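PDB 3EC4: putative Acetyltransferase from the GNAT family from Novosphingobium aromaticivorans DSM 12444, which probably works as a GNAT-family acyltransferase, transferring acyl groups other than aminoacyl groups. Local coordinates for residues 42-45 with 46-49; 177-180 with 181-185. All blocks are in the same frame, centred on the assembly; numbering follows the deposited sequence.

Interaction 1 of 2, residues 42-45 with 46-49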
loop_
_atom_site.group_PDB
_atom_site.type_symbol
_atom_site.label_atom_id
_atom_site.label_comp_id
_atom_site.label_asym_id
_atom_site.label_seq_id
_atom_site.Cartn_x
_atom_site.Cartn_y
_atom_site.Cartn_z
ATOM N N ALA A 42 -13.580 -0.954 -3.627
ATOM C CA ALA A 42 -14.427 -0.857 -2.452
ATOM C C ALA A 42 -15.855 -0.566 -2.907
ATOM O O ALA A 42 -16.084 0.052 -3.973
ATOM C CB ALA A 42 -13.917 0.241 -1.493
ATOM N N ALA A 43 -16.800 -0.992 -2.092
ATOM C CA ALA A 43 -18.246 -0.769 -2.350
ATOM C C ALA A 43 -18.903 0.030 -1.216
ATOM O O ALA A 43 -18.500 -0.052 -0.051
ATOM C CB ALA A 43 -18.969 -2.128 -2.523
ATOM N N ALA A 44 -19.953 0.772 -1.549
ATOM C CA ALA A 44 -20.729 1.445 -0.529
ATOM C C ALA A 44 -21.315 0.372 0.365
ATOM O O ALA A 44 -21.590 -0.718 -0.097
ATOM C CB ALA A 44 -21.870 2.294 -1.155
ATOM N N PRO A 45 -21.525 0.680 1.657
ATOM C CA PRO A 45 -22.263 -0.286 2.473
ATOM C C PRO A 45 -23.594 -0.644 1.808
ATOM O O PRO A 45 -24.295 0.227 1.320
ATOM C CB PRO A 45 -22.502 0.466 3.781
ATOM C CG PRO A 45 -21.495 1.535 3.825
ATOM C CD PRO A 45 -21.253 1.926 2.382
ATOM N N GLY A 46 -23.915 -1.927 1.744
ATOM C CA GLY A 46 -25.127 -2.397 1.084
ATOM C C GLY A 46 -25.015 -2.675 -0.407
ATOM O O GLY A 46 -25.848 -3.390 -0.958
ATOM N N ALA A 47 -23.981 -2.142 -1.051
ATOM C CA ALA A 47 -23.819 -2.215 -2.504
ATOM C C ALA A 47 -22.759 -3.236 -2.988
ATOM O O ALA A 47 -22.312 -3.194 -4.136
ATOM C CB ALA A 47 -23.472 -0.831 -3.001
ATOM N N GLU A 48 -22.398 -4.155 -2.105
ATOM C CA GLU A 48 -21.350 -5.170 -2.347
ATOM C C GLU A 48 -21.652 -6.090 -3.536
ATOM O O GLU A 48 -20.730 -6.541 -4.218
ATOM C CB GLU A 48 -21.116 -6.005 -1.067
ATOM C CG GLU A 48 -20.653 -5.185 0.154
ATOM C CD GLU A 48 -21.787 -4.605 0.988
ATOM O OE1 GLU A 48 -22.984 -4.899 0.705
ATOM O OE2 GLU A 48 -21.472 -3.827 1.930
ATOM N N ALA A 49 -22.926 -6.293 -3.878
ATOM C CA ALA A 49 -23.251 -7.119 -5.053
ATOM C C ALA A 49 -22.583 -6.582 -6.313
ATOM O O ALA A 49 -22.177 -7.347 -7.200
ATOM C CB ALA A 49 -24.792 -7.230 -5.265
HETATM O O HOH W 1 -19.250 -2.104 1.795
#
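Ala44 and Ala47 close a type II beta turn, with Pro45 and Gly46 at its two central positions. The closing bond runs from Ala47 N to Ala44 O at 2.9 Å, its donor standing above the carbonyl plane, while the CB atoms of Ala44 and Ala47 meet at 4.0 Å. Gly46 suits its place, because with phi at 88° any CB would collide with the carbonyl oxygen of Pro45. Glu48 then folds back over the turn. Its CA lies 3.9 Å from Ala43 CB; beyond its CB, CG is 4.4 Å from Ala43 CB. A bend at chi2 (88°) carries CD over to 4.0 Å from Ala44 O. At the tip, OE2 accepts the N-H of Gly46 on its syn side, tilted out of the carboxylate plane, and also packs 3.7 Å from Pro45 CA. A water links the two segments, donating to Glu48 OE2 at 2.8 Å and to Ala43 O at 2.9 Å. With an alanine in place of Glu48, Gly46 N would probably lose this acceptor and the water one of its two mates. Ala44 pairs through its backbone with Asn29 of the same chain, and Ala43 O, besides the water, accepts a hydrogen bond from Arg10 NH2.

Interaction 2 of 2, residues 177-180 with 181-185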
loop_
_atom_site.group_PDB
_atom_site.type_symbol
_atom_site.label_atom_id
_atom_site.label_comp_id
_atom_site.label_asym_id
_atom_site.label_seq_id
_atom_site.Cartn_x
_atom_site.Cartn_y
_atom_site.Cartn_z
ATOM N N ARG A 177 15.995 2.478 6.937
ATOM C CA ARG A 177 16.443 3.766 6.428
ATOM C C ARG A 177 15.510 4.353 5.367
ATOM O O ARG A 177 15.221 5.541 5.384
ATOM C CB ARG A 177 17.866 3.682 5.927
ATOM C CG ARG A 177 18.885 3.468 7.042
ATOM C CD ARG A 177 20.169 2.986 6.467
ATOM N NE ARG A 177 20.729 3.972 5.550
ATOM C CZ ARG A 177 21.694 3.705 4.685
ATOM N NH1 ARG A 177 22.271 2.503 4.640
ATOM N NH2 ARG A 177 22.101 4.654 3.873
ATOM N N LEU A 178 14.984 3.509 4.487
ATOM C CA LEU A 178 14.014 3.945 3.472
ATOM C C LEU A 178 12.675 4.391 4.080
ATOM O O LEU A 178 12.116 5.423 3.670
ATOM C CB LEU A 178 13.804 2.823 2.458
ATOM C CG LEU A 178 15.017 2.711 1.497
ATOM C CD1 LEU A 178 15.140 1.370 0.795
ATOM C CD2 LEU A 178 14.948 3.868 0.428
ATOM N N ILE A 179 12.151 3.619 5.032
ATOM C CA ILE A 179 10.953 4.055 5.754
ATOM C C ILE A 179 11.180 5.434 6.413
ATOM O O ILE A 179 10.330 6.320 6.335
ATOM C CB ILE A 179 10.482 2.991 6.772
ATOM C CG1 ILE A 179 10.006 1.737 6.027
ATOM C CG2 ILE A 179 9.339 3.589 7.667
ATOM C CD1 ILE A 179 9.980 0.424 6.817
ATOM N N ARG A 180 12.310 5.611 7.077
ATOM C CA ARG A 180 12.643 6.921 7.659
ATOM C C ARG A 180 12.540 8.041 6.635
ATOM O O ARG A 180 12.016 9.105 6.935
ATOM C CB ARG A 180 14.053 6.942 8.233
ATOM C CG ARG A 180 14.258 6.137 9.543
ATOM C CD ARG A 180 15.706 6.204 9.916
ATOM N NE ARG A 180 16.128 5.573 11.167
ATOM C CZ ARG A 180 15.974 6.126 12.368
ATOM N NH1 ARG A 180 15.370 7.287 12.498
ATOM N NH2 ARG A 180 16.426 5.508 13.452
ATOM N N LYS A 181 13.083 7.826 5.451
ATOM C CA LYS A 181 13.066 8.863 4.424
ATOM C C LYS A 181 11.645 9.164 3.974
ATOM O O LYS A 181 11.222 10.310 3.866
ATOM C CB LYS A 181 13.910 8.445 3.241
ATOM C CG LYS A 181 14.065 9.556 2.210
ATOM C CD LYS A 181 14.862 10.743 2.701
ATOM C CE LYS A 181 15.037 11.739 1.572
ATOM N NZ LYS A 181 15.735 12.922 1.998
ATOM N N VAL A 182 10.879 8.128 3.701
ATOM C CA VAL A 182 9.488 8.341 3.296
ATOM C C VAL A 182 8.668 9.159 4.356
ATOM O O VAL A 182 7.940 10.108 4.007
ATOM C CB VAL A 182 8.787 6.967 2.986
ATOM C CG1 VAL A 182 7.223 7.217 2.818
ATOM C CG2 VAL A 182 9.354 6.306 1.727
ATOM N N ILE A 183 8.775 8.782 5.641
ATOM C CA ILE A 183 7.990 9.427 6.702
ATOM C C ILE A 183 8.450 10.868 7.022
ATOM O O ILE A 183 7.645 11.675 7.403
ATOM C CB ILE A 183 7.846 8.555 7.974
ATOM C CG1 ILE A 183 9.164 8.373 8.712
ATOM C CG2 ILE A 183 7.163 7.220 7.623
ATOM C CD1 ILE A 183 9.029 7.512 10.027
ATOM N N ALA A 184 9.732 11.161 6.745
ATOM C CA ALA A 184 10.267 12.504 6.840
ATOM C C ALA A 184 9.542 13.424 5.857
ATOM O O ALA A 184 9.207 14.576 6.187
ATOM C CB ALA A 184 11.740 12.468 6.569
ATOM N N GLY A 185 9.300 12.930 4.647
ATOM C CA GLY A 185 8.635 13.742 3.614
ATOM C C GLY A 185 7.192 13.987 3.999
ATOM O O GLY A 185 6.683 15.109 3.880
#
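Ile179 O receives the amide N of Ile183 at 3.0 Å in a nearly straight bond (168°), the donor lying close to the line of the carbonyl. The same oxygen is crowded by the side chain of its partner: Ile183 CG1 comes within 3.4 Å of Ile179 O, and CG2 is also close by. The first torsion explains this, since at 68° it sets CG1 between the backbone N and the carbonyl carbon, pressing it against Arg180 O as well. Ile183 CG2 meanwhile reaches Ile179 CG2 at 4.2 Å, so the two isoleucines touch one turn apart, both meeting strand 157-165, Ile179 at Val163 and Ile183 at Val160. The preceding i to i+4 pair repeats the pattern: Val182 N bonds to Leu178 O at 3.0 Å, and Val182 CG2 sits 3.5 Å from that oxygen. Leu178 and Val182 both pack on strands 134-139 and 142-149. Charged side chains lie along the flanks. Lys181 places CG anti to its backbone N (chi1 -173°) and sends its chain past Tyr135 and Ile101, with an acetate ion, probably from the crystallisation liquor, about 4 Å from the side chain. Arg177 makes a salt bridge with Asp98, and the extended Arg180 offers its guanidinium to Phe96 in a cation-pi contact. Such an amphipathic helix, with apolar residues against the sheet, is the connecting element of the beta-alpha-beta unit formed by strand 157-165, helix 174-188 and strand 192-198, a central unit of the GNAT fold.

How the interactions relate
The two contacts illustrate how local interactions shape a chain differently according to place. Interaction 1 reverses the backbone beyond the short strand 41-43, in a two-stranded sheet apart from the main one; interaction 2 lies within helix 174-188, which packs against the large mixed sheet. They share no elements and lie on opposite sides of the chain's centre, their own centres about 35 Å apart. Four of the eight touching residues are buried in 177-185, against two of six in 42-49. A single backbone bond, a carboxylate and a water secure the turn, whereas the helix relies on successive backbone bonds and branched apolar side chains, with charged side chains along its partly exposed flanks.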